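Local structure of blood group a-and b-cleaving endo-beta-galactosidase (Streptococcus pneumoniae, 2YGL) at residues 189-194 with 239-244. The protein probably binds host carbohydrates through its tandem CBM51 modules, as part of a family 98 endo-beta-galactosidase that cleaves blood group A and B antigens. Numbering follows the deposited sequence.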
loop_
_atom_site.group_PDB
_atom_site.type_symbol
_atom_site.label_atom_id
_atom_site.label_comp_id
_atom_site.label_asym_id
_atom_site.label_seq_id
_atom_site.Cartn_x
_atom_site.Cartn_y
_atom_site.Cartn_z
ATOM N N GLY A 189 -9.030 -11.181 -5.435
ATOM C CA GLY A 189 -9.590 -11.863 -4.273
ATOM C C GLY A 189 -10.598 -12.913 -4.695
ATOM O O GLY A 189 -11.467 -12.648 -5.528
ATOM N N VAL A 190 -10.472 -14.111 -4.134
ATOM C CA VAL A 190 -11.430 -15.182 -4.376
ATOM C C VAL A 190 -12.102 -15.541 -3.050
ATOM O O VAL A 190 -11.427 -15.931 -2.090
ATOM C CB VAL A 190 -10.757 -16.423 -5.015
ATOM C CG1 VAL A 190 -11.705 -17.618 -5.043
ATOM C CG2 VAL A 190 -10.276 -16.101 -6.427
ATOM N N TYR A 191 -13.425 -15.384 -3.003
ATOM C CA TYR A 191 -14.207 -15.710 -1.811
ATOM C C TYR A 191 -14.183 -17.207 -1.533
ATOM O O TYR A 191 -14.363 -18.022 -2.443
ATOM C CB TYR A 191 -15.656 -15.234 -1.956
ATOM C CG TYR A 191 -15.804 -13.737 -2.033
ATOM C CD1 TYR A 191 -15.632 -12.945 -0.900
ATOM C CD2 TYR A 191 -16.117 -13.110 -3.238
ATOM C CE1 TYR A 191 -15.764 -11.567 -0.962
ATOM C CE2 TYR A 191 -16.254 -11.730 -3.313
ATOM C CZ TYR A 191 -16.076 -10.966 -2.172
ATOM O OH TYR A 191 -16.208 -9.603 -2.229
ATOM N N LEU A 192 -13.962 -17.560 -0.270
ATOM C CA LEU A 192 -13.918 -18.965 0.142
ATOM C C LEU A 192 -15.221 -19.701 -0.169
ATOM O O LEU A 192 -15.197 -20.856 -0.599
ATOM C CB LEU A 192 -13.553 -19.092 1.623
ATOM C CG LEU A 192 -12.060 -19.194 1.954
ATOM C CD1 LEU A 192 -11.298 -17.905 1.644
ATOM C CD2 LEU A 192 -11.877 -19.568 3.410
ATOM N N SER A 193 -16.345 -19.012 0.019
ATOM C CA SER A 193 -17.670 -19.567 -0.278
ATOM C C SER A 193 -17.909 -19.842 -1.771
ATOM O O SER A 193 -18.911 -20.457 -2.138
ATOM C CB SER A 193 -18.769 -18.657 0.276
ATOM O OG SER A 193 -18.681 -17.354 -0.276
ATOM N N ASP A 194 -16.994 -19.385 -2.623
ATOM C CA ASP A 194 -17.044 -19.703 -4.049
ATOM C C ASP A 194 -16.171 -20.913 -4.392
ATOM O O ASP A 194 -16.031 -21.274 -5.561
ATOM C CB ASP A 194 -16.633 -18.489 -4.889
ATOM C CG ASP A 194 -17.679 -17.391 -4.886
ATOM O OD1 ASP A 194 -18.848 -17.666 -4.529
ATOM O OD2 ASP A 194 -17.329 -16.247 -5.249
ATOM N N PHE A 239 -22.934 -8.966 5.610
ATOM C CA PHE A 239 -21.917 -9.345 4.637
ATOM C C PHE A 239 -22.545 -10.102 3.474
ATOM O O PHE A 239 -23.346 -11.015 3.678
ATOM C CB PHE A 239 -20.819 -10.187 5.298
ATOM C CG PHE A 239 -19.849 -9.384 6.116
ATOM C CD1 PHE A 239 -20.134 -9.051 7.437
ATOM C CD2 PHE A 239 -18.649 -8.953 5.563
ATOM C CE1 PHE A 239 -19.236 -8.300 8.196
ATOM C CE2 PHE A 239 -17.746 -8.207 6.310
ATOM C CZ PHE A 239 -18.039 -7.879 7.630
ATOM N N ASN A 240 -22.189 -9.702 2.255
ATOM C CA ASN A 240 -22.658 -10.370 1.044
ATOM C C ASN A 240 -22.119 -11.791 0.937
ATOM O O ASN A 240 -22.813 -12.694 0.473
ATOM C CB ASN A 240 -22.254 -9.581 -0.207
ATOM C CG ASN A 240 -22.934 -8.220 -0.302
ATOM O OD1 ASN A 240 -24.061 -8.031 0.165
ATOM N ND2 ASN A 240 -22.251 -7.267 -0.930
ATOM N N LYS A 241 -20.872 -11.977 1.364
ATOM C CA LYS A 241 -20.191 -13.260 1.226
ATOM C C LYS A 241 -19.601 -13.724 2.553
ATOM O O LYS A 241 -19.280 -12.906 3.416
ATOM C CB LYS A 241 -19.073 -13.170 0.173
ATOM C CG LYS A 241 -19.497 -12.650 -1.205
ATOM C CD LYS A 241 -20.321 -13.670 -1.986
ATOM C CE LYS A 241 -19.463 -14.789 -2.552
ATOM N NZ LYS A 241 -20.316 -15.827 -3.177
ATOM N N GLY A 242 -19.451 -15.038 2.701
ATOM C CA GLY A 242 -18.806 -15.605 3.880
ATOM C C GLY A 242 -19.168 -17.046 4.179
ATOM O O GLY A 242 -19.800 -17.718 3.368
ATOM N N LEU A 243 -18.762 -17.514 5.356
ATOM C CA LEU A 243 -18.983 -18.899 5.773
ATOM C C LEU A 243 -19.675 -18.947 7.132
ATOM O O LEU A 243 -19.352 -18.164 8.026
ATOM C CB LEU A 243 -17.654 -19.662 5.837
ATOM C CG LEU A 243 -16.858 -19.839 4.538
ATOM C CD1 LEU A 243 -15.423 -20.280 4.826
ATOM C CD2 LEU A 243 -17.547 -20.814 3.590
ATOM N N GLY A 244 -20.622 -19.871 7.276
ATOM C CA GLY A 244 -21.370 -20.035 8.519
ATOM C C GLY A 244 -21.206 -21.432 9.080
ATOM O O GLY A 244 -21.518 -22.420 8.411
HETATM O O HOH W 1 -19.419 -14.844 -5.937
#
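In the second NPCBM/NEW2 module, two strands of one antiparallel sheet, 189-191 and 242-244, pair with successive parts of strand 343-352, the backbone of Leu192 bonding to Ala348 and that of Lys241 to Gly347, and Tyr191 and Lys241 meet where the two come end to end. The pair illustrates how a lysine can serve an aromatic face with its methylenes and a carboxylate with its ammonium. Lys241 CG sits 3.7 Å from the centroid of the Tyr191 ring, only 2° off the normal, a CH-pi contact over the middle of the face, while CB leans over the CD1 side. Bends at chi2 and chi3 carry the lysine chain across the face from CD1 towards CG and CD2, leaving CE 3.5 Å from Ser193 OG. The ammonium thus arrives at Asp194, where NZ forms a salt bridge of 2.7 Å with OD1, approaching on the syn side but 30° out of the carboxylate plane. A water spans the same pair, donating to Asp194 OD2 at 2.6 Å and accepting from Lys241 NZ. Asp214 supplies a second carboxylate to NZ, and its OD1 also binds Ser193 OG and Gly242 N, tying both segments to one acidic residue. The tyrosine hydroxyl is held elsewhere, by the carbonyl of Leu182. On the buried side, Leu192 CD2 and Leu243 CD1 touch at 3.9 Å, their side chains crossing near a right angle against Tyr255 of strand 251-256. Such apolar packing between sheets, beside the polar cluster of Lys241, Asp194, Ser193 and Asp214, fits the beta-sandwich of a CBM51 module.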